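Local coordinates for protein N-hydroxyarylamine O-acetyltransferase (Bacillus cereus, PDB 4DMO) that transfers acetyl groups to arylamines, and probably also to the oxygen of N-hydroxyarylamines, using a non-canonical catalytic triad, at residues P76-F81 with I124-G129; G109-V114 with E195-T200; K215-V220 with M251-L256. One frame throughout, in Å; residues are numbered along the deposited sequence.

Interaction 1 (P76-F81 with I124-G129); sequences PTMYYF and IEVGFG
E125 OE2, the carboxylate oxygen beside the V126 that packs against M78, is gripped by two N-H donors. One is the backbone of its own loop: G127 N lies 2.8 Å from E125 OE2, with an N-H...O angle of 150°, the oxygen offering its anti lone pair, away from OE1. The second is ND2 of N75, on the helix just ahead of P76. The same amide takes V126 N on its OD1, so one helix side chain fixes both the glutamate and the loop backbone. E125 OE1 accepts from NE2 of H110, with a weak further bond to Y186 OH, consistent with H110 and E125 being the histidine and glutamate of the Cys-His-Glu triad. In arylamine N-acetyltransferases the helix starting at the catalytic cysteine, probably helix 71-84 here, belongs to the helical first domain, whereas this loop leaves a strand of the beta-barrel domain; the contact is a seam between the two. M78 supplies the apolar half of that seam. With CG anti to its backbone N (chi1 170°), the chain runs out toward the loop, and its CG meets I124 CG2 at 3.8 Å. M78 CB sits equally close, 3.8 Å, to V126 CG2. Bends at chi2 and chi3 then curl the thioether round, bringing M78 CE to 4.0 Å from V126 CG1, so one methionine touches both valine branches. M78 crosses I124 and V126 at about a right angle. M34 of helix 27-37 packs on M78 and V126 alike, and F10 covers M78 as well.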
loop_
_atom_site.group_PDB
_atom_site.type_symbol
_atom_site.label_atom_id
_atom_site.label_comp_id
_atom_site.label_asym_id
_atom_site.label_seq_id
_atom_site.Cartn_x
_atom_site.Cartn_y
_atom_site.Cartn_z
ATOM N N PRO A 76 2.971 -7.200 0.823
ATOM C CA PRO A 76 3.105 -8.660 0.942
ATOM C C PRO A 76 1.766 -9.383 0.813
ATOM O O PRO A 76 1.727 -10.471 0.250
ATOM C CB PRO A 76 3.691 -8.842 2.331
ATOM C CG PRO A 76 4.486 -7.563 2.548
ATOM C CD PRO A 76 3.607 -6.498 1.945
ATOM N N THR A 77 0.681 -8.783 1.283
ATOM C CA THR A 77 -0.636 -9.379 1.072
ATOM C C THR A 77 -0.885 -9.632 -0.410
ATOM O O THR A 77 -1.362 -10.690 -0.783
ATOM C CB THR A 77 -1.785 -8.483 1.611
ATOM O OG1 THR A 77 -1.640 -8.322 3.011
ATOM C CG2 THR A 77 -3.151 -9.098 1.343
ATOM N N MET A 78 -0.601 -8.629 -1.244
ATOM C CA MET A 78 -0.856 -8.716 -2.677
ATOM C C MET A 78 0.135 -9.714 -3.284
ATOM O O MET A 78 -0.223 -10.603 -4.046
ATOM C CB MET A 78 -0.737 -7.334 -3.320
ATOM C CG MET A 78 -0.736 -7.329 -4.853
ATOM S SD MET A 78 -2.259 -7.947 -5.617
ATOM C CE MET A 78 -3.335 -6.551 -5.392
ATOM N N TYR A 79 1.380 -9.588 -2.883
ATOM C CA TYR A 79 2.381 -10.578 -3.220
ATOM C C TYR A 79 1.861 -12.026 -3.058
ATOM O O TYR A 79 1.908 -12.792 -4.014
ATOM C CB TYR A 79 3.600 -10.349 -2.334
ATOM C CG TYR A 79 4.602 -11.465 -2.358
ATOM C CD1 TYR A 79 5.383 -11.675 -3.470
ATOM C CD2 TYR A 79 4.785 -12.294 -1.248
ATOM C CE1 TYR A 79 6.308 -12.682 -3.503
ATOM C CE2 TYR A 79 5.716 -13.299 -1.266
ATOM C CZ TYR A 79 6.478 -13.485 -2.407
ATOM O OH TYR A 79 7.405 -14.477 -2.468
ATOM N N TYR A 80 1.370 -12.405 -1.870
ATOM C CA TYR A 80 0.869 -13.776 -1.650
ATOM C C TYR A 80 -0.289 -14.126 -2.562
ATOM O O TYR A 80 -0.318 -15.220 -3.133
ATOM C CB TYR A 80 0.451 -14.033 -0.190
ATOM C CG TYR A 80 1.613 -13.977 0.778
ATOM C CD1 TYR A 80 2.674 -14.860 0.687
ATOM C CD2 TYR A 80 1.662 -13.000 1.753
ATOM C CE1 TYR A 80 3.721 -14.774 1.556
ATOM C CE2 TYR A 80 2.690 -12.906 2.610
ATOM C CZ TYR A 80 3.727 -13.788 2.518
ATOM O OH TYR A 80 4.770 -13.684 3.402
ATOM N N PHE A 81 -1.211 -13.196 -2.747
ATOM C CA PHE A 81 -2.300 -13.436 -3.668
ATOM C C PHE A 81 -1.766 -13.703 -5.065
ATOM O O PHE A 81 -2.241 -14.622 -5.751
ATOM C CB PHE A 81 -3.221 -12.248 -3.756
ATOM C CG PHE A 81 -4.235 -12.376 -4.836
ATOM C CD1 PHE A 81 -5.333 -13.191 -4.673
ATOM C CD2 PHE A 81 -4.076 -11.714 -6.032
ATOM C CE1 PHE A 81 -6.273 -13.322 -5.681
ATOM C CE2 PHE A 81 -5.010 -11.842 -7.042
ATOM C CZ PHE A 81 -6.110 -12.645 -6.858
ATOM N N ILE A 124 4.377 -3.745 -8.702
ATOM C CA ILE A 124 3.021 -3.799 -8.160
ATOM C C ILE A 124 2.938 -3.039 -6.816
ATOM O O ILE A 124 3.460 -3.491 -5.790
ATOM C CB ILE A 124 2.585 -5.267 -7.977
ATOM C CG1 ILE A 124 2.840 -6.046 -9.282
ATOM C CG2 ILE A 124 1.132 -5.347 -7.507
ATOM C CD1 ILE A 124 2.183 -5.430 -10.558
ATOM N N GLU A 125 2.281 -1.886 -6.838
ATOM C CA GLU A 125 2.265 -0.998 -5.680
ATOM C C GLU A 125 0.852 -0.727 -5.205
ATOM O O GLU A 125 0.093 0.027 -5.827
ATOM C CB GLU A 125 2.979 0.330 -5.986
ATOM C CG GLU A 125 3.042 1.293 -4.823
ATOM C CD GLU A 125 3.700 0.672 -3.602
ATOM O OE1 GLU A 125 4.936 0.450 -3.640
ATOM O OE2 GLU A 125 2.980 0.441 -2.596
ATOM N N VAL A 126 0.527 -1.324 -4.055
ATOM C CA VAL A 126 -0.791 -1.167 -3.447
ATOM C C VAL A 126 -0.734 -0.622 -2.002
ATOM O O VAL A 126 -1.780 -0.503 -1.340
ATOM C CB VAL A 126 -1.560 -2.502 -3.478
ATOM C CG1 VAL A 126 -1.701 -2.946 -4.916
ATOM C CG2 VAL A 126 -0.831 -3.552 -2.658
ATOM N N GLY A 127 0.462 -0.220 -1.548
ATOM C CA GLY A 127 0.654 0.135 -0.157
ATOM C C GLY A 127 1.234 1.486 0.179
ATOM O O GLY A 127 1.500 1.774 1.352
ATOM N N PHE A 128 1.408 2.320 -0.826
ATOM C CA PHE A 128 2.102 3.602 -0.661
ATOM C C PHE A 128 1.106 4.673 -0.281
ATOM O O PHE A 128 0.937 5.658 -1.006
ATOM C CB PHE A 128 2.788 4.010 -1.985
ATOM C CG PHE A 128 3.777 5.144 -1.864
ATOM C CD1 PHE A 128 3.954 6.032 -2.905
ATOM C CD2 PHE A 128 4.548 5.303 -0.727
ATOM C CE1 PHE A 128 4.882 7.080 -2.816
ATOM C CE2 PHE A 128 5.466 6.335 -0.634
ATOM C CZ PHE A 128 5.635 7.221 -1.694
ATOM N N GLY A 129 0.462 4.499 0.862
ATOM C CA GLY A 129 -0.590 5.415 1.283
ATOM C C GLY A 129 -1.689 5.532 0.237
ATOM O O GLY A 129 -2.205 4.536 -0.256
#

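Interaction 2 (G109-V114 with E195-T200); sequences GHIATV and EEKANT
I111 carries this contact with the end of its longer branch, which comes down on the backbone of helix 195-207 at A198. CG1 of I111 is 4.1 Å from A198 CA, and I111 CD1 stands at the same 4.1 Å from that atom. CD1 also lies 4.1 Å from the carbonyl oxygen K197 O, so the methyl rests against the helix backbone as much as against any side chain. CG1 stands beside the backbone N of I111, anti to its carbonyl carbon (chi1 -64°), and from there carries CD1 to the helix. The small side chain of A198 is consistent with the close approach of strand and helix, the CA atoms of I111 and A198 being 6.5 Å apart. This is the close-packed part: I111 also meets Y72 and L91, and A198 touches I53.

Toward solvent the contact thins out. Of the K197 side chain, CG comes nearest, 4.4 Å from I111 CD1, before the chain leads away from the strand, and E196 is exposed. On this outer side the helix satisfies itself: T200 OG1 donates to E196 O at 3.1 Å, tilted 25° from the carbonyl plane, while T200 N reaches the same oxygen from the opposite face. N199 OD1 in turn accepts from I53 N, tying the helix to the loop before helix 55-64.

Where a classic beta bulge interrupts strand 103-117, G109 and H110 both face G94, and H110 lies against C71 and the ring of Y186. A barrel strand that brings a histidine to a cysteine at the head of a helix is consistent with the cysteine-protease-like active site of the arylamine N-acetyltransferases, H110 and C71 probably being its histidine and cysteine.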
loop_
_atom_site.group_PDB
_atom_site.type_symbol
_atom_site.label_atom_id
_atom_site.label_comp_id
_atom_site.label_asym_id
_atom_site.label_seq_id
_atom_site.Cartn_x
_atom_site.Cartn_y
_atom_site.Cartn_z
ATOM N N GLY A 109 12.307 1.435 5.109
ATOM C CA GLY A 109 10.961 1.429 5.640
ATOM C C GLY A 109 9.913 0.941 4.649
ATOM O O GLY A 109 8.777 0.676 5.031
ATOM N N HIS A 110 10.274 0.811 3.378
ATOM C CA HIS A 110 9.286 0.439 2.385
ATOM C C HIS A 110 9.476 -0.971 1.855
ATOM O O HIS A 110 10.596 -1.468 1.677
ATOM C CB HIS A 110 9.280 1.425 1.200
ATOM C CG HIS A 110 8.082 1.296 0.298
ATOM N ND1 HIS A 110 6.853 1.845 0.612
ATOM C CD2 HIS A 110 7.921 0.702 -0.916
ATOM C CE1 HIS A 110 5.993 1.599 -0.366
ATOM N NE2 HIS A 110 6.624 0.922 -1.312
ATOM N N ILE A 111 8.355 -1.604 1.571
ATOM C CA ILE A 111 8.354 -2.891 0.906
ATOM C C ILE A 111 7.380 -2.807 -0.226
ATOM O O ILE A 111 6.353 -2.168 -0.095
ATOM C CB ILE A 111 7.894 -3.999 1.821
ATOM C CG1 ILE A 111 8.865 -4.160 2.977
ATOM C CG2 ILE A 111 7.703 -5.308 1.044
ATOM C CD1 ILE A 111 10.203 -4.710 2.591
ATOM N N ALA A 112 7.696 -3.457 -1.334
ATOM C CA ALA A 112 6.824 -3.480 -2.511
ATOM C C ALA A 112 7.020 -4.793 -3.244
ATOM O O ALA A 112 7.841 -5.635 -2.852
ATOM C CB ALA A 112 7.121 -2.310 -3.434
ATOM N N THR A 113 6.269 -4.952 -4.321
ATOM C CA THR A 113 6.214 -6.193 -5.061
ATOM C C THR A 113 6.618 -5.977 -6.514
ATOM O O THR A 113 6.192 -5.007 -7.132
ATOM C CB THR A 113 4.766 -6.722 -5.049
ATOM O OG1 THR A 113 4.306 -6.883 -3.704
ATOM C CG2 THR A 113 4.667 -8.048 -5.766
ATOM N N VAL A 114 7.429 -6.861 -7.080
ATOM C CA VAL A 114 7.684 -6.795 -8.520
ATOM C C VAL A 114 7.178 -8.079 -9.184
ATOM O O VAL A 114 7.257 -9.185 -8.617
ATOM C CB VAL A 114 9.159 -6.561 -8.872
ATOM C CG1 VAL A 114 9.646 -5.241 -8.270
ATOM C CG2 VAL A 114 9.975 -7.718 -8.391
ATOM N N GLU A 195 10.275 -12.352 3.569
ATOM C CA GLU A 195 9.463 -11.879 4.684
ATOM C C GLU A 195 10.302 -11.318 5.806
ATOM O O GLU A 195 9.836 -10.482 6.564
ATOM C CB GLU A 195 8.603 -13.015 5.258
ATOM C CG GLU A 195 7.456 -13.419 4.361
ATOM C CD GLU A 195 7.908 -14.346 3.234
ATOM O OE1 GLU A 195 7.063 -14.764 2.383
ATOM O OE2 GLU A 195 9.129 -14.630 3.185
ATOM N N GLU A 196 11.524 -11.799 5.953
ATOM C CA GLU A 196 12.369 -11.323 7.049
ATOM C C GLU A 196 12.696 -9.842 6.841
ATOM O O GLU A 196 12.810 -9.077 7.806
ATOM C CB GLU A 196 13.655 -12.155 7.182
ATOM C CG GLU A 196 14.263 -12.120 8.593
ATOM C CD GLU A 196 15.639 -12.778 8.689
ATOM O OE1 GLU A 196 16.456 -12.655 7.738
ATOM O OE2 GLU A 196 15.902 -13.424 9.731
ATOM N N LYS A 197 12.869 -9.428 5.583
ATOM C CA LYS A 197 13.088 -8.013 5.320
ATOM C C LYS A 197 11.790 -7.245 5.613
ATOM O O LYS A 197 11.820 -6.131 6.134
ATOM C CB LYS A 197 13.527 -7.766 3.889
ATOM C CG LYS A 197 14.137 -6.402 3.697
ATOM C CD LYS A 197 15.295 -6.180 4.664
ATOM C CE LYS A 197 16.297 -5.115 4.168
ATOM N NZ LYS A 197 17.152 -4.646 5.317
ATOM N N ALA A 198 10.651 -7.863 5.319
ATOM C CA ALA A 198 9.354 -7.256 5.630
ATOM C C ALA A 198 9.189 -7.062 7.134
ATOM O O ALA A 198 8.718 -6.012 7.580
ATOM C CB ALA A 198 8.248 -8.095 5.082
ATOM N N ASN A 199 9.612 -8.050 7.924
ATOM C CA ASN A 199 9.491 -7.934 9.363
ATOM C C ASN A 199 10.414 -6.866 9.867
ATOM O O ASN A 199 10.080 -6.135 10.788
ATOM C CB ASN A 199 9.750 -9.268 10.067
ATOM C CG ASN A 199 8.570 -10.210 9.933
ATOM O OD1 ASN A 199 7.511 -9.958 10.490
ATOM N ND2 ASN A 199 8.735 -11.277 9.164
ATOM N N THR A 200 11.560 -6.744 9.224
ATOM C CA THR A 200 12.511 -5.700 9.560
ATOM C C THR A 200 11.998 -4.301 9.239
ATOM O O THR A 200 12.257 -3.328 9.974
ATOM C CB THR A 200 13.862 -6.001 8.851
ATOM O OG1 THR A 200 14.502 -7.078 9.554
ATOM C CG2 THR A 200 14.796 -4.775 8.821
#

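Interaction 3 (K215-V220 with M251-L256); sequences KVPLIV and MQYTNL
Y253 reaches from its helix to P217 and I219 with the far end of its ring. At its root the side chain is still distant from 215-220: Y253 CB lies 8.0 Å from P217 CB. CG is anti to the backbone N (chi1 175°), and this carries the ring toward 215-220; Y253 CG has closed to 6.6 Å from P217 CB. Further out, the CE2 corner comes within 4.5 Å of P217 CB. Next, Y253 CZ lies 4.3 Å from P217 CB, an apolar contact. The tip does most of the touching. Y253 OH stands 3.5 Å from P217 CB and 3.8 Å from P217 CG, at the CB-CG edge of the pyrrolidine, and the proline carbon approaches the aromatic ring obliquely. The hydroxyl also meets I219 CD1 at 4.0 Å, which gives it a second apolar neighbour two residues along the chain. I219 reaches it by a CG1 that stands beside its own backbone N, with chi2 at 96°, well off a staggered position. One tyrosine thus spans a wide backbone separation, and the contact across the segments is all van der Waals.

Strand 218-223 lies in the antiparallel sheet that, with this C-terminal helix, probably corresponds to the alpha/beta third domain of the family. L43 of helix 43-46 touches P217, I219 and Y253 together, L257 and F261 of helix 250-261 pack on I219, and N42 holds the backbone on both sides of P217 through V216 O and L218 N.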
loop_
_atom_site.group_PDB
_atom_site.type_symbol
_atom_site.label_atom_id
_atom_site.label_comp_id
_atom_site.label_asym_id
_atom_site.label_seq_id
_atom_site.Cartn_x
_atom_site.Cartn_y
_atom_site.Cartn_z
ATOM N N LYS A 215 3.321 7.534 16.008
ATOM C CA LYS A 215 2.934 8.611 16.937
ATOM C C LYS A 215 1.403 8.702 17.108
ATOM O O LYS A 215 0.865 8.544 18.206
ATOM C CB LYS A 215 3.449 9.974 16.433
ATOM C CG LYS A 215 4.882 9.986 15.897
ATOM C CD LYS A 215 5.910 9.716 16.987
ATOM C CE LYS A 215 7.293 10.156 16.544
ATOM N NZ LYS A 215 7.733 9.447 15.313
ATOM N N VAL A 216 0.705 8.957 16.008
ATOM C CA VAL A 216 -0.736 9.222 16.035
ATOM C C VAL A 216 -1.456 8.348 15.015
ATOM O O VAL A 216 -0.835 7.882 14.063
ATOM C CB VAL A 216 -1.019 10.707 15.700
ATOM C CG1 VAL A 216 -0.344 11.620 16.714
ATOM C CG2 VAL A 216 -0.549 11.038 14.327
ATOM N N PRO A 217 -2.762 8.125 15.201
ATOM C CA PRO A 217 -3.520 7.354 14.201
ATOM C C PRO A 217 -3.506 8.022 12.844
ATOM O O PRO A 217 -3.650 9.237 12.751
ATOM C CB PRO A 217 -4.940 7.377 14.746
ATOM C CG PRO A 217 -4.755 7.630 16.267
ATOM C CD PRO A 217 -3.600 8.558 16.328
ATOM N N LEU A 218 -3.350 7.202 11.812
ATOM C CA LEU A 218 -3.336 7.631 10.433
ATOM C C LEU A 218 -4.087 6.571 9.610
ATOM O O LEU A 218 -3.704 5.399 9.598
ATOM C CB LEU A 218 -1.893 7.740 9.993
ATOM C CG LEU A 218 -1.520 8.562 8.780
ATOM C CD1 LEU A 218 0.011 8.678 8.738
ATOM C CD2 LEU A 218 -2.026 7.923 7.524
ATOM N N ILE A 219 -5.181 6.964 8.971
ATOM C CA ILE A 219 -5.961 6.049 8.130
ATOM C C ILE A 219 -6.338 6.752 6.832
ATOM O O ILE A 219 -6.994 7.779 6.877
ATOM C CB ILE A 219 -7.282 5.607 8.774
ATOM C CG1 ILE A 219 -7.067 4.925 10.145
ATOM C CG2 ILE A 219 -8.001 4.656 7.841
ATOM C CD1 ILE A 219 -7.222 5.864 11.297
ATOM N N VAL A 220 -5.964 6.183 5.682
ATOM C CA VAL A 220 -6.407 6.733 4.405
ATOM C C VAL A 220 -6.932 5.614 3.493
ATOM O O VAL A 220 -6.459 4.480 3.534
ATOM C CB VAL A 220 -5.267 7.516 3.708
ATOM C CG1 VAL A 220 -4.085 6.665 3.543
ATOM C CG2 VAL A 220 -5.676 8.008 2.327
ATOM N N MET A 251 -15.360 10.300 20.624
ATOM C CA MET A 251 -16.686 9.684 20.564
ATOM C C MET A 251 -17.083 9.336 19.145
ATOM O O MET A 251 -17.898 8.443 18.919
ATOM C CB MET A 251 -17.745 10.623 21.143
ATOM C CG MET A 251 -17.367 11.237 22.487
ATOM S SD MET A 251 -18.520 12.524 23.035
ATOM C CE MET A 251 -18.153 12.558 24.801
ATOM N N GLN A 252 -16.568 10.079 18.179
ATOM C CA GLN A 252 -16.977 9.853 16.792
ATOM C C GLN A 252 -16.000 8.937 16.054
ATOM O O GLN A 252 -16.196 8.615 14.874
ATOM C CB GLN A 252 -16.998 11.163 16.031
ATOM C CG GLN A 252 -17.938 12.187 16.552
ATOM C CD GLN A 252 -17.663 13.547 15.968
ATOM O OE1 GLN A 252 -16.848 14.301 16.486
ATOM N NE2 GLN A 252 -18.359 13.881 14.890
ATOM N N TYR A 253 -14.924 8.561 16.727
ATOM C CA TYR A 253 -13.772 7.991 16.058
ATOM C C TYR A 253 -13.987 6.515 15.710
ATOM O O TYR A 253 -13.508 6.034 14.679
ATOM C CB TYR A 253 -12.574 8.186 16.951
ATOM C CG TYR A 253 -11.337 7.546 16.464
ATOM C CD1 TYR A 253 -10.944 6.332 16.976
ATOM C CD2 TYR A 253 -10.543 8.155 15.516
ATOM C CE1 TYR A 253 -9.816 5.736 16.561
ATOM C CE2 TYR A 253 -9.394 7.560 15.097
ATOM C CZ TYR A 253 -9.055 6.336 15.624
ATOM O OH TYR A 253 -7.921 5.694 15.246
ATOM N N THR A 254 -14.747 5.808 16.545
ATOM C CA THR A 254 -15.040 4.390 16.305
ATOM C C THR A 254 -16.027 4.197 15.192
ATOM O O THR A 254 -15.867 3.323 14.332
ATOM C CB THR A 254 -15.625 3.701 17.556
ATOM O OG1 THR A 254 -14.584 3.474 18.504
ATOM C CG2 THR A 254 -16.287 2.352 17.190
ATOM N N ASN A 255 -17.073 5.004 15.223
ATOM C CA ASN A 255 -18.051 4.996 14.157
ATOM C C ASN A 255 -17.409 5.302 12.806
ATOM O O ASN A 255 -17.631 4.585 11.845
ATOM C CB ASN A 255 -19.183 5.982 14.467
ATOM C CG ASN A 255 -20.036 5.529 15.630
ATOM O OD1 ASN A 255 -20.205 4.335 15.856
ATOM N ND2 ASN A 255 -20.542 6.476 16.393
ATOM N N LEU A 256 -16.604 6.347 12.746
ATOM C CA LEU A 256 -15.936 6.723 11.520
ATOM C C LEU A 256 -14.998 5.629 10.990
ATOM O O LEU A 256 -14.875 5.432 9.784
ATOM C CB LEU A 256 -15.158 8.016 11.727
ATOM C CG LEU A 256 -16.005 9.298 11.682
ATOM C CD1 LEU A 256 -15.200 10.541 12.118
ATOM C CD2 LEU A 256 -16.594 9.518 10.296
#

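In the fold
Interactions 1 and 2 lie in the region of the probable active site, their centres about 10 Å apart, and are joined by probable hydrogen bonds: I124 with T113 through the backbone, and Y80 OH with E195 OE1. Interaction 1 is the deepest and mixes apolar packing with buried polar bonds round the glutamate. Interaction 2 lies farther out and rests on an isoleucine against a helix backbone, fading to solvent on one side. Interaction 3, apolar, lies farther still from the chain's centre, though P217 and I219 are buried, and holds a different sheet and the C-terminal helix. It meets interaction 1 through packing of G129 on V220, but does not touch interaction 2.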